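Local coordinates for protein putative LacI-family transcriptional regulator (Bacteroides fragilis, PDB 3GBV) that probably regulates transcription as a LacI-family DNA-binding protein, its periplasmic-binding-protein-like region probably sensing a small-molecule effector, at residues D26-I31 and I47-P52; L14-K17 and Y23-D26; P96-D101 and F259-T264; Y9-L14 and K263-H268; E255-N260 and N279-D284. All blocks are in the same frame, centred on the assembly; numbering follows the deposited sequence.

Interaction 1: residues D26-I31 and I47-P52; sequences DVQKGI and ITHYDP. With EDO (1,2-ethanediol), chain C.
Q28 reaches out from its helix and lays its aliphatic stem against the end of I47 on the neighbouring strand. This is the close-packed part: Q28 CG sits 3.9 Å from I47 CD1, and the two side chains cross obliquely. Beyond CG the glutamine runs extended (chi2 177°), which carries its amide past the isoleucine, with Q28 NE2 3.9 Å from I47 CG2. L15 of the adjoining strand also touches Q28. The other side is looser and lies at the surface. Here the amide arrives at the edge of the H49 imidazole, but the modelled approach of NE2 to the ring is too close to be trusted, so its detail is doubtful. H49 also meets the ring of H18. Further along the chain, past the packed strip, a 1,2-ethanediol donates a hydrogen bond from O2 to P52 O (2.9 Å), and T78 and V79 bind the same molecule through their backbone N atoms. Y50 OH, hydrogen-bonded to A76 O and T78 OG1, lies beside that site. Helix 23-37 packed on strand 43-50 forms the second half of a beta-alpha-beta unit, the repeating element of a Rossmann-like parallel sheet.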
# COMPACT_ATOMS: atom_id res chain seq x y z
N ASP A 26 12.46 -12.43 1.16
CA ASP A 26 11.56 -11.90 0.14
C ASP A 26 12.32 -11.27 -1.03
O ASP A 26 11.94 -11.44 -2.19
CB ASP A 26 10.60 -10.90 0.77
CG ASP A 26 9.52 -11.57 1.60
OD1 ASP A 26 8.90 -12.52 1.09
OD2 ASP A 26 9.29 -11.13 2.76
N VAL A 27 13.38 -10.54 -0.72
CA VAL A 27 14.19 -9.92 -1.76
C VAL A 27 14.76 -11.03 -2.64
O VAL A 27 14.84 -10.89 -3.87
CB VAL A 27 15.37 -9.12 -1.16
CG1 VAL A 27 16.25 -8.57 -2.28
CG2 VAL A 27 14.84 -8.00 -0.28
N GLN A 28 15.13 -12.14 -2.02
CA GLN A 28 15.68 -13.27 -2.76
C GLN A 28 14.63 -13.92 -3.66
O GLN A 28 14.95 -14.32 -4.78
CB GLN A 28 16.30 -14.29 -1.81
CG GLN A 28 17.71 -13.89 -1.37
CD GLN A 28 18.31 -14.86 -0.36
OE1 GLN A 28 17.91 -16.02 -0.28
NE2 GLN A 28 19.30 -14.39 0.39
N LYS A 29 13.40 -14.02 -3.18
CA LYS A 29 12.33 -14.58 -3.99
C LYS A 29 12.22 -13.68 -5.21
O LYS A 29 12.13 -14.15 -6.35
CB LYS A 29 10.98 -14.60 -3.25
CG LYS A 29 10.90 -15.59 -2.09
CD LYS A 29 9.46 -15.79 -1.62
CE LYS A 29 9.39 -16.64 -0.36
NZ LYS A 29 10.10 -17.96 -0.51
N GLY A 30 12.26 -12.37 -4.97
CA GLY A 30 12.17 -11.41 -6.06
C GLY A 30 13.21 -11.70 -7.12
O GLY A 30 12.89 -11.78 -8.31
N ILE A 31 14.46 -11.86 -6.69
CA ILE A 31 15.56 -12.15 -7.60
C ILE A 31 15.28 -13.43 -8.39
O ILE A 31 15.47 -13.47 -9.61
CB ILE A 31 16.89 -12.32 -6.81
CG1 ILE A 31 17.33 -10.97 -6.23
CG2 ILE A 31 17.96 -12.89 -7.71
CD1 ILE A 31 18.43 -11.08 -5.18
N ILE A 47 23.80 -15.72 -5.59
CA ILE A 47 23.61 -15.14 -4.28
C ILE A 47 24.67 -15.61 -3.30
O ILE A 47 24.89 -16.81 -3.13
CB ILE A 47 22.24 -15.52 -3.70
CG1 ILE A 47 21.13 -15.11 -4.68
CG2 ILE A 47 22.05 -14.86 -2.34
CD1 ILE A 47 19.74 -15.53 -4.24
N THR A 48 25.35 -14.66 -2.66
CA THR A 48 26.33 -15.02 -1.65
C THR A 48 25.99 -14.15 -0.46
O THR A 48 25.61 -12.99 -0.62
CB THR A 48 27.80 -14.74 -2.07
OG1 THR A 48 28.06 -13.33 -2.04
CG2 THR A 48 28.06 -15.28 -3.45
N HIS A 49 26.11 -14.72 0.73
CA HIS A 49 25.82 -14.00 1.95
C HIS A 49 27.12 -13.59 2.60
O HIS A 49 28.14 -14.26 2.46
CB HIS A 49 25.01 -14.89 2.87
CG HIS A 49 23.76 -15.40 2.24
ND1 HIS A 49 22.66 -14.59 2.04
CD2 HIS A 49 23.45 -16.60 1.70
CE1 HIS A 49 21.73 -15.28 1.40
NE2 HIS A 49 22.18 -16.50 1.18
N TYR A 50 27.07 -12.48 3.33
CA TYR A 50 28.27 -11.97 3.97
C TYR A 50 28.06 -11.63 5.43
O TYR A 50 26.94 -11.34 5.86
CB TYR A 50 28.76 -10.73 3.23
CG TYR A 50 27.87 -9.51 3.40
CD1 TYR A 50 27.99 -8.69 4.52
CD2 TYR A 50 26.95 -9.15 2.41
CE1 TYR A 50 27.23 -7.53 4.65
CE2 TYR A 50 26.18 -7.99 2.53
CZ TYR A 50 26.32 -7.18 3.65
OH TYR A 50 25.60 -6.00 3.76
N ASP A 51 29.15 -11.66 6.20
CA ASP A 51 29.09 -11.30 7.61
C ASP A 51 29.16 -9.78 7.55
O ASP A 51 30.15 -9.23 7.08
CB ASP A 51 30.30 -11.85 8.36
CG ASP A 51 30.14 -11.73 9.87
OD1 ASP A 51 29.48 -10.76 10.32
OD2 ASP A 51 30.68 -12.59 10.60
N PRO A 52 28.11 -9.10 8.02
CA PRO A 52 28.10 -7.63 7.98
C PRO A 52 28.98 -6.91 8.99
O PRO A 52 29.30 -5.74 8.82
CB PRO A 52 26.62 -7.29 8.20
CG PRO A 52 25.88 -8.60 8.00
CD PRO A 52 26.84 -9.61 8.54
C1 EDO C . 28.71 -4.21 3.93
O1 EDO C . 28.23 -2.87 4.09
C2 EDO C . 29.46 -4.64 5.20
O2 EDO C . 28.58 -4.55 6.33

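Interaction 2: residues L14-K17 and Y23-D26; sequences LLPK and YWTD
P16 presses its ring onto the indole of W24, and the main interaction is a CH-pi contact. P16 CD stands 4.0 Å from the centroid of the five-membered ring of W24, only 19° off the normal, so it lies squarely over the face. The opposite face of the indole takes Y23, whose CD2 edge is turned toward it. W24 is thus held between a proline and a tyrosine edge, which should restrict its tilt. W24 CG points anti to its own carbonyl carbon (chi1 -51°), and this swings the indole back toward the strand. The segments join the end of strand 9-16 to the first turns of helix 23-37, the first strand and helix of a beta-alpha-beta unit. In periplasmic-binding-protein-like folds, such strand ends face the cleft between the two subdomains, and a bound 1,2-ethanediol lies about 5 Å from the W24 side chain. Purely apolar packing adds the second contact: L15 CD2 meets W24 CE3 at 4.0 Å, approaching the six-membered part of the indole at a slant. No hydrogen bond crosses between the segments. Around them, P16 O accepts a hydrogen bond from H18 ND1, and the H18 ring meets W24 as well.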
# COMPACT_ATOMS: atom_id res chain seq x y z
N LEU A 14 24.96 -9.70 -3.44
CA LEU A 14 25.56 -9.77 -2.11
C LEU A 14 24.60 -9.24 -1.05
O LEU A 14 24.30 -8.05 -1.01
CB LEU A 14 26.87 -8.99 -2.11
CG LEU A 14 27.82 -9.16 -0.93
CD1 LEU A 14 28.21 -10.63 -0.78
CD2 LEU A 14 29.06 -8.28 -1.14
N LEU A 15 24.12 -10.15 -0.21
CA LEU A 15 23.17 -9.79 0.84
C LEU A 15 23.67 -10.28 2.20
O LEU A 15 24.50 -11.19 2.28
CB LEU A 15 21.81 -10.44 0.56
CG LEU A 15 21.16 -10.22 -0.80
CD1 LEU A 15 19.99 -11.18 -0.96
CD2 LEU A 15 20.71 -8.78 -0.93
N PRO A 16 23.19 -9.66 3.29
CA PRO A 16 23.59 -10.04 4.65
C PRO A 16 23.11 -11.45 4.99
O PRO A 16 21.98 -11.82 4.67
CB PRO A 16 22.89 -9.00 5.52
CG PRO A 16 22.76 -7.80 4.63
CD PRO A 16 22.36 -8.43 3.31
N LYS A 17 23.97 -12.23 5.64
CA LYS A 17 23.58 -13.58 6.05
C LYS A 17 22.32 -13.41 6.90
O LYS A 17 22.16 -12.41 7.60
CB LYS A 17 24.68 -14.24 6.90
CG LYS A 17 25.90 -14.72 6.12
CD LYS A 17 27.02 -15.18 7.06
CE LYS A 17 28.27 -15.63 6.30
NZ LYS A 17 29.45 -15.76 7.22
N TYR A 23 13.90 -10.60 6.70
CA TYR A 23 13.67 -9.67 5.62
C TYR A 23 14.16 -10.06 4.22
O TYR A 23 13.42 -9.97 3.26
CB TYR A 23 14.26 -8.30 5.95
CG TYR A 23 13.99 -7.29 4.86
CD1 TYR A 23 12.72 -6.72 4.71
CD2 TYR A 23 14.98 -6.96 3.93
CE1 TYR A 23 12.45 -5.85 3.66
CE2 TYR A 23 14.72 -6.09 2.88
CZ TYR A 23 13.45 -5.54 2.74
OH TYR A 23 13.20 -4.71 1.69
N TRP A 24 15.41 -10.50 4.13
CA TRP A 24 16.00 -10.83 2.84
C TRP A 24 15.42 -12.00 2.07
O TRP A 24 15.61 -12.10 0.85
CB TRP A 24 17.51 -11.00 3.03
CG TRP A 24 18.10 -9.83 3.75
CD1 TRP A 24 18.47 -9.78 5.07
CD2 TRP A 24 18.28 -8.52 3.24
NE1 TRP A 24 18.87 -8.50 5.41
CE2 TRP A 24 18.76 -7.70 4.29
CE3 TRP A 24 18.08 -7.93 1.98
CZ2 TRP A 24 19.04 -6.34 4.13
CZ3 TRP A 24 18.35 -6.58 1.82
CH2 TRP A 24 18.83 -5.80 2.89
N THR A 25 14.70 -12.87 2.75
CA THR A 25 14.09 -14.01 2.07
C THR A 25 13.16 -13.54 0.93
O THR A 25 13.09 -14.15 -0.13
CB THR A 25 13.32 -14.88 3.06
OG1 THR A 25 14.24 -15.43 4.01
CG2 THR A 25 12.61 -16.02 2.35
N ASP A 26 12.46 -12.43 1.16
CA ASP A 26 11.56 -11.90 0.14
C ASP A 26 12.32 -11.27 -1.03
O ASP A 26 11.94 -11.44 -2.19
CB ASP A 26 10.60 -10.90 0.77
CG ASP A 26 9.52 -11.57 1.60
OD1 ASP A 26 8.90 -12.52 1.09
OD2 ASP A 26 9.29 -11.13 2.76

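Interaction 3: residues P96-D101 and F259-T264; sequences PYIYID and FNSIKT
N260 O is gripped twice by T264, the threonine that I98 touches from the strand. T264 OG1 donates at 2.7 Å and T264 N at 2.8 Å, and they come from opposite faces of the carbonyl plane. The donor T264 OG1 stands above that plane, 37° out of it, and not on a lone pair. With OG1 turned back to its own helix, T264 offers carbon to the strand: CB is 3.8 Å from I98 CD1, and CG2 is nearly as close. The tip of I98, extended at chi2 174°, goes deeper still, bringing CD1 to 3.1 Å from S261 O, a tight fit against a helix carbonyl. S261, nearer the start of the helix, plays a similar part opposite I100. Its OG is hydrogen-bonded to Q257 O, one turn earlier, and I100 CG2 rests 3.1 Å from S261 OG. Thus both hydroxyls are satisfied within helix 254-270, and no hydrogen bond passes between strand and helix. F113 of the next strand also touches I98 and T264. The two segment axes run almost antiparallel, at 164° and 9.4 Å apart, the usual stacking of a helix on the parallel sheet of an alpha/beta Rossmann-like domain.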
# COMPACT_ATOMS: atom_id res chain seq x y z
N PRO A 96 29.14 -2.75 -13.33
CA PRO A 96 28.04 -1.96 -12.78
C PRO A 96 27.42 -2.62 -11.55
O PRO A 96 27.27 -3.84 -11.50
CB PRO A 96 27.06 -1.90 -13.94
CG PRO A 96 27.26 -3.24 -14.60
CD PRO A 96 28.77 -3.34 -14.63
N TYR A 97 27.06 -1.80 -10.57
CA TYR A 97 26.44 -2.33 -9.37
C TYR A 97 25.22 -1.54 -8.91
O TYR A 97 25.12 -0.32 -9.12
CB TYR A 97 27.46 -2.43 -8.24
CG TYR A 97 28.05 -1.12 -7.77
CD1 TYR A 97 27.46 -0.40 -6.74
CD2 TYR A 97 29.26 -0.65 -8.30
CE1 TYR A 97 28.05 0.76 -6.24
CE2 TYR A 97 29.86 0.51 -7.81
CZ TYR A 97 29.26 1.20 -6.78
OH TYR A 97 29.87 2.32 -6.26
N ILE A 98 24.29 -2.25 -8.29
CA ILE A 98 23.05 -1.68 -7.81
C ILE A 98 22.91 -1.76 -6.29
O ILE A 98 23.17 -2.81 -5.69
CB ILE A 98 21.84 -2.41 -8.44
CG1 ILE A 98 21.83 -2.18 -9.95
CG2 ILE A 98 20.54 -1.93 -7.79
CD1 ILE A 98 20.78 -2.95 -10.68
N TYR A 99 22.52 -0.65 -5.67
CA TYR A 99 22.31 -0.65 -4.24
C TYR A 99 20.83 -0.89 -3.96
O TYR A 99 19.95 -0.41 -4.68
CB TYR A 99 22.68 0.70 -3.59
CG TYR A 99 24.16 0.99 -3.45
CD1 TYR A 99 25.08 -0.03 -3.15
CD2 TYR A 99 24.63 2.30 -3.55
CE1 TYR A 99 26.43 0.26 -2.97
CE2 TYR A 99 25.98 2.59 -3.37
CZ TYR A 99 26.87 1.58 -3.08
OH TYR A 99 28.21 1.88 -2.91
N ILE A 100 20.57 -1.65 -2.91
CA ILE A 100 19.22 -1.91 -2.48
C ILE A 100 19.18 -1.60 -1.00
O ILE A 100 20.18 -1.78 -0.29
CB ILE A 100 18.80 -3.37 -2.71
CG1 ILE A 100 19.86 -4.31 -2.14
CG2 ILE A 100 18.58 -3.62 -4.18
CD1 ILE A 100 19.52 -5.79 -2.29
N ASP A 101 18.03 -1.10 -0.55
CA ASP A 101 17.80 -0.75 0.84
C ASP A 101 18.51 0.52 1.32
O ASP A 101 17.85 1.50 1.67
CB ASP A 101 18.19 -1.92 1.74
CG ASP A 101 17.69 -1.75 3.13
OD1 ASP A 101 16.45 -1.64 3.29
OD2 ASP A 101 18.52 -1.70 4.06
N PHE A 259 13.43 -8.10 -7.63
CA PHE A 259 13.05 -8.30 -9.01
C PHE A 259 13.61 -7.16 -9.87
O PHE A 259 14.30 -7.40 -10.85
CB PHE A 259 11.53 -8.35 -9.13
CG PHE A 259 11.04 -8.71 -10.50
CD1 PHE A 259 10.94 -10.05 -10.88
CD2 PHE A 259 10.74 -7.73 -11.43
CE1 PHE A 259 10.54 -10.40 -12.16
CE2 PHE A 259 10.33 -8.07 -12.72
CZ PHE A 259 10.24 -9.41 -13.08
N ASN A 260 13.32 -5.92 -9.47
CA ASN A 260 13.79 -4.75 -10.20
C ASN A 260 15.31 -4.64 -10.32
O ASN A 260 15.82 -4.17 -11.33
CB ASN A 260 13.24 -3.48 -9.56
CG ASN A 260 11.84 -3.17 -10.02
OD1 ASN A 260 11.07 -4.08 -10.35
ND2 ASN A 260 11.48 -1.90 -10.02
N SER A 261 16.04 -5.07 -9.29
CA SER A 261 17.49 -5.00 -9.34
C SER A 261 18.01 -5.78 -10.54
O SER A 261 18.81 -5.27 -11.32
CB SER A 261 18.12 -5.57 -8.07
OG SER A 261 17.92 -4.69 -6.97
N ILE A 262 17.52 -7.01 -10.69
CA ILE A 262 17.92 -7.89 -11.78
C ILE A 262 17.42 -7.36 -13.12
O ILE A 262 18.14 -7.39 -14.12
CB ILE A 262 17.35 -9.31 -11.58
CG1 ILE A 262 17.76 -9.86 -10.21
CG2 ILE A 262 17.87 -10.22 -12.69
CD1 ILE A 262 19.26 -10.04 -10.04
N LYS A 263 16.18 -6.89 -13.13
CA LYS A 263 15.60 -6.34 -14.35
C LYS A 263 16.47 -5.19 -14.86
O LYS A 263 16.81 -5.12 -16.05
CB LYS A 263 14.18 -5.83 -14.08
CG LYS A 263 13.49 -5.24 -15.30
CD LYS A 263 12.13 -4.67 -14.94
CE LYS A 263 11.43 -4.09 -16.16
NZ LYS A 263 12.24 -3.02 -16.80
N THR A 264 16.83 -4.28 -13.95
CA THR A 264 17.67 -3.13 -14.28
C THR A 264 19.02 -3.56 -14.86
O THR A 264 19.52 -2.95 -15.80
CB THR A 264 17.93 -2.25 -13.05
OG1 THR A 264 16.69 -1.84 -12.46
CG2 THR A 264 18.74 -1.02 -13.45

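Interaction 4: residues Y9-L14 and K263-H268; sequences YTFACL and KTLCDH
F11 turns its ring so that one face looks at L265 and one edge looks at C266, and these two directions define the contact. Over the face comes L265 CB, 4.0 Å from the ring centroid and 17° off the normal, a CH-pi contact with the carbon displaced toward the CE1 rim. The leucine then runs back along the phenylalanine, the two side chains sliding past each other in opposite directions, until its CD1 covers the CD1 and CG side of the same ring, with L265 CD1 3.9 Å from F11 CD1. At the edge stands the sulfur: C266 SG is 3.6 Å from F11 CE2 and lies 74° off the ring normal, a cysteine sulfur-aromatic contact made from the side rather than from above. F11 CG is anti to the carbonyl carbon (chi1 -56°), which sends the ring out from the strand toward the helix. The pair joins strand 9-16, second from the edge of its parallel sheet, to helix 254-270, one of the helices covering that sheet in the Rossmann-like subdomain. All three residues, F11, L265 and C266, are buried, and I262 and L269 of the same helix also touch F11. C266 additionally touches I43, at the start of strand 43-50, an edge strand of the sheet.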
# COMPACT_ATOMS: atom_id res chain seq x y z
N TYR A 9 25.16 -14.85 -18.65
CA TYR A 9 25.16 -13.60 -17.90
C TYR A 9 25.08 -13.98 -16.43
O TYR A 9 24.22 -14.78 -16.03
CB TYR A 9 23.97 -12.73 -18.28
CG TYR A 9 24.16 -11.93 -19.54
CD1 TYR A 9 25.09 -10.89 -19.59
CD2 TYR A 9 23.43 -12.22 -20.68
CE1 TYR A 9 25.27 -10.15 -20.77
CE2 TYR A 9 23.60 -11.49 -21.86
CZ TYR A 9 24.52 -10.46 -21.90
OH TYR A 9 24.69 -9.75 -23.07
N THR A 10 25.98 -13.42 -15.63
CA THR A 10 26.02 -13.72 -14.20
C THR A 10 25.91 -12.46 -13.35
O THR A 10 26.74 -11.56 -13.45
CB THR A 10 27.32 -14.47 -13.84
OG1 THR A 10 27.44 -15.63 -14.67
CG2 THR A 10 27.30 -14.91 -12.38
N PHE A 11 24.87 -12.40 -12.52
CA PHE A 11 24.66 -11.25 -11.65
C PHE A 11 24.91 -11.68 -10.21
O PHE A 11 24.19 -12.52 -9.68
CB PHE A 11 23.23 -10.72 -11.77
CG PHE A 11 22.83 -10.35 -13.17
CD1 PHE A 11 23.67 -9.57 -13.97
CD2 PHE A 11 21.60 -10.75 -13.68
CE1 PHE A 11 23.28 -9.19 -15.25
CE2 PHE A 11 21.20 -10.39 -14.96
CZ PHE A 11 22.04 -9.60 -15.75
N ALA A 12 25.94 -11.11 -9.60
CA ALA A 12 26.26 -11.47 -8.22
C ALA A 12 25.42 -10.62 -7.26
O ALA A 12 25.46 -9.39 -7.32
CB ALA A 12 27.75 -11.25 -7.96
N CYS A 13 24.68 -11.28 -6.38
CA CYS A 13 23.84 -10.57 -5.41
C CYS A 13 24.41 -10.77 -4.01
O CYS A 13 24.36 -11.86 -3.46
CB CYS A 13 22.40 -11.10 -5.47
SG CYS A 13 21.72 -11.18 -7.16
N LEU A 14 24.96 -9.70 -3.44
CA LEU A 14 25.56 -9.77 -2.11
C LEU A 14 24.60 -9.24 -1.05
O LEU A 14 24.30 -8.05 -1.01
CB LEU A 14 26.87 -8.99 -2.11
CG LEU A 14 27.82 -9.16 -0.93
CD1 LEU A 14 28.21 -10.63 -0.78
CD2 LEU A 14 29.06 -8.28 -1.14
N LYS A 263 16.18 -6.89 -13.13
CA LYS A 263 15.60 -6.34 -14.35
C LYS A 263 16.47 -5.19 -14.86
O LYS A 263 16.81 -5.12 -16.05
CB LYS A 263 14.18 -5.83 -14.08
CG LYS A 263 13.49 -5.24 -15.30
CD LYS A 263 12.13 -4.67 -14.94
CE LYS A 263 11.43 -4.09 -16.16
NZ LYS A 263 12.24 -3.02 -16.80
N THR A 264 16.83 -4.28 -13.95
CA THR A 264 17.67 -3.13 -14.28
C THR A 264 19.02 -3.56 -14.86
O THR A 264 19.52 -2.95 -15.80
CB THR A 264 17.93 -2.25 -13.05
OG1 THR A 264 16.69 -1.84 -12.46
CG2 THR A 264 18.74 -1.02 -13.45
N LEU A 265 19.60 -4.61 -14.30
CA LEU A 265 20.88 -5.11 -14.79
C LEU A 265 20.72 -5.70 -16.18
O LEU A 265 21.57 -5.52 -17.05
CB LEU A 265 21.44 -6.16 -13.83
CG LEU A 265 21.95 -5.61 -12.50
CD1 LEU A 265 22.42 -6.74 -11.58
CD2 LEU A 265 23.09 -4.64 -12.78
N CYS A 266 19.62 -6.42 -16.39
CA CYS A 266 19.35 -7.04 -17.68
C CYS A 266 19.22 -6.00 -18.78
O CYS A 266 19.95 -6.04 -19.76
CB CYS A 266 18.07 -7.88 -17.63
SG CYS A 266 18.25 -9.45 -16.76
N ASP A 267 18.30 -5.05 -18.62
CA ASP A 267 18.14 -4.08 -19.69
C ASP A 267 19.28 -3.09 -19.83
O ASP A 267 19.35 -2.35 -20.81
CB ASP A 267 16.78 -3.38 -19.58
CG ASP A 267 16.48 -2.89 -18.20
OD1 ASP A 267 15.30 -2.54 -17.95
OD2 ASP A 267 17.41 -2.85 -17.37
N HIS A 268 20.20 -3.07 -18.87
CA HIS A 268 21.34 -2.17 -18.97
C HIS A 268 22.47 -2.88 -19.71
O HIS A 268 23.07 -2.33 -20.63
CB HIS A 268 21.85 -1.76 -17.59
CG HIS A 268 23.13 -0.99 -17.63
ND1 HIS A 268 23.25 0.24 -18.23
CD2 HIS A 268 24.37 -1.29 -17.15
CE1 HIS A 268 24.49 0.67 -18.12
NE2 HIS A 268 25.19 -0.24 -17.47

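Interaction 5: residues E255-N260 and N279-D284; sequences ELQGFN and NYMPID
M281, a selenomethionine, lays its terminal methyl across the side chain of L256. M281 CE is 3.5 Å from L256 CD2 and 3.7 Å from both L256 CB and CG, so it nestles along the branch rather than touching one tip. Two bends in the M281 chain, at chi2 -60° and chi3 -71°, fold the methyl back to this place. Upstream, M281 CG rests against the aliphatic part of Q257: the CG atoms of the two residues are 3.5 Å apart, and M281 SE lies 4.0 Å from Q257 CG. L256 holds its CG anti to the backbone N (chi1 -173°), which swings the branch toward M281 although the leucine itself is exposed. The 279-284 segment is held in place by its neighbours: M281 and N279 share backbone hydrogen bonds with strand 111-114, and D284 OD2 is bonded to Q253 NE2. P282 and I283 also pack on Y293 of the second subunit. No hydrogen bond joins M281 to the helix, and the contact depends on van der Waals touch among methyl, selenium and methylene groups, which implies that fit of shape, rather than directed bonds, joins the segment following strand 278-280 to helix 254-270 here.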
# COMPACT_ATOMS: atom_id res chain seq x y z
N GLU A 255 10.11 -7.91 -2.36
CA GLU A 255 10.05 -8.78 -3.54
C GLU A 255 10.37 -7.98 -4.80
O GLU A 255 11.22 -8.37 -5.60
CB GLU A 255 8.65 -9.42 -3.70
CG GLU A 255 8.11 -10.16 -2.47
CD GLU A 255 7.51 -9.23 -1.40
OE1 GLU A 255 7.43 -8.00 -1.63
OE2 GLU A 255 7.11 -9.74 -0.33
N LEU A 256 9.67 -6.85 -4.98
CA LEU A 256 9.86 -5.98 -6.14
C LEU A 256 11.26 -5.36 -6.19
O LEU A 256 11.80 -5.13 -7.28
CB LEU A 256 8.81 -4.87 -6.14
CG LEU A 256 8.73 -3.96 -7.37
CD1 LEU A 256 8.52 -4.79 -8.63
CD2 LEU A 256 7.59 -2.96 -7.19
N GLN A 257 11.85 -5.08 -5.03
CA GLN A 257 13.19 -4.49 -5.03
C GLN A 257 14.19 -5.48 -5.62
O GLN A 257 15.10 -5.09 -6.35
CB GLN A 257 13.61 -4.10 -3.62
CG GLN A 257 12.92 -2.86 -3.10
CD GLN A 257 13.40 -2.44 -1.73
OE1 GLN A 257 14.59 -2.44 -1.45
NE2 GLN A 257 12.47 -2.05 -0.87
N GLY A 258 14.03 -6.76 -5.28
CA GLY A 258 14.95 -7.76 -5.80
C GLY A 258 14.70 -7.98 -7.28
O GLY A 258 15.63 -8.03 -8.09
N PHE A 259 13.43 -8.10 -7.63
CA PHE A 259 13.05 -8.30 -9.01
C PHE A 259 13.61 -7.16 -9.87
O PHE A 259 14.30 -7.40 -10.85
CB PHE A 259 11.53 -8.35 -9.13
CG PHE A 259 11.04 -8.71 -10.50
CD1 PHE A 259 10.94 -10.05 -10.88
CD2 PHE A 259 10.74 -7.73 -11.43
CE1 PHE A 259 10.54 -10.40 -12.16
CE2 PHE A 259 10.33 -8.07 -12.72
CZ PHE A 259 10.24 -9.41 -13.08
N ASN A 260 13.32 -5.92 -9.47
CA ASN A 260 13.79 -4.75 -10.20
C ASN A 260 15.31 -4.64 -10.32
O ASN A 260 15.82 -4.17 -11.33
CB ASN A 260 13.24 -3.48 -9.56
CG ASN A 260 11.84 -3.17 -10.02
OD1 ASN A 260 11.07 -4.08 -10.35
ND2 ASN A 260 11.48 -1.90 -10.02
N ASN A 279 15.32 4.88 -7.38
CA ASN A 279 14.02 4.24 -7.45
C ASN A 279 13.51 4.11 -6.02
O ASN A 279 13.75 3.10 -5.34
CB ASN A 279 14.16 2.88 -8.11
CG ASN A 279 14.69 2.99 -9.52
OD1 ASN A 279 13.93 3.18 -10.47
ND2 ASN A 279 16.01 2.90 -9.66
N TYR A 280 12.82 5.15 -5.56
CA TYR A 280 12.28 5.17 -4.22
C TYR A 280 11.04 4.29 -4.17
O TYR A 280 10.09 4.49 -4.91
CB TYR A 280 11.95 6.61 -3.80
CG TYR A 280 13.19 7.43 -3.46
CD1 TYR A 280 14.15 6.94 -2.58
CD2 TYR A 280 13.36 8.71 -3.99
CE1 TYR A 280 15.26 7.70 -2.23
CE2 TYR A 280 14.47 9.49 -3.65
CZ TYR A 280 15.42 8.98 -2.77
OH TYR A 280 16.50 9.74 -2.41
N MSE A 281 11.08 3.29 -3.29
CA MSE A 281 9.96 2.36 -3.13
C MSE A 281 8.86 3.01 -2.28
O MSE A 281 9.11 3.98 -1.58
CB MSE A 281 10.46 1.08 -2.46
CG MSE A 281 11.60 0.41 -3.23
SE MSE A 281 10.92 -0.03 -5.04
CE MSE A 281 9.67 -1.51 -4.72
N PRO A 282 7.64 2.48 -2.35
CA PRO A 282 6.54 3.06 -1.56
C PRO A 282 6.67 2.86 -0.05
O PRO A 282 7.38 1.97 0.42
CB PRO A 282 5.31 2.37 -2.13
CG PRO A 282 5.82 1.03 -2.52
CD PRO A 282 7.16 1.34 -3.16
N ILE A 283 5.97 3.71 0.69
CA ILE A 283 5.94 3.67 2.15
C ILE A 283 4.52 3.20 2.50
O ILE A 283 3.64 3.99 2.83
CB ILE A 283 6.23 5.09 2.71
CG1 ILE A 283 7.65 5.51 2.29
CG2 ILE A 283 6.07 5.13 4.22
CD1 ILE A 283 7.90 7.00 2.40
N ASP A 284 4.31 1.88 2.41
CA ASP A 284 3.00 1.30 2.67
C ASP A 284 2.65 1.09 4.14
O ASP A 284 3.44 0.54 4.91
CB ASP A 284 2.85 -0.05 1.94
CG ASP A 284 2.95 0.09 0.42
OD1 ASP A 284 2.48 1.11 -0.11
OD2 ASP A 284 3.49 -0.84 -0.23

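Overall arrangement
From the N terminus, interaction 2 closes the shortest loop, linking the end of strand 9-16 to helix 23-37. Interaction 1 starts where it ends, at the shared D26, and carries that helix on to strand 43-50, completing the first beta-alpha-beta unit. Interactions 3 and 4 are far longer closures: both return to helix 254-270, sharing K263 and T264, from strands 97-100 and 9-16. Interaction 4 opens before interaction 1 and closes after it, so it encloses interaction 1. Interaction 5 crosses interaction 4 and shares F259 and N260 with interaction 3, leading out to strand 278-280. Together they hold helices 23-37 and 254-270 against the six-stranded parallel sheet.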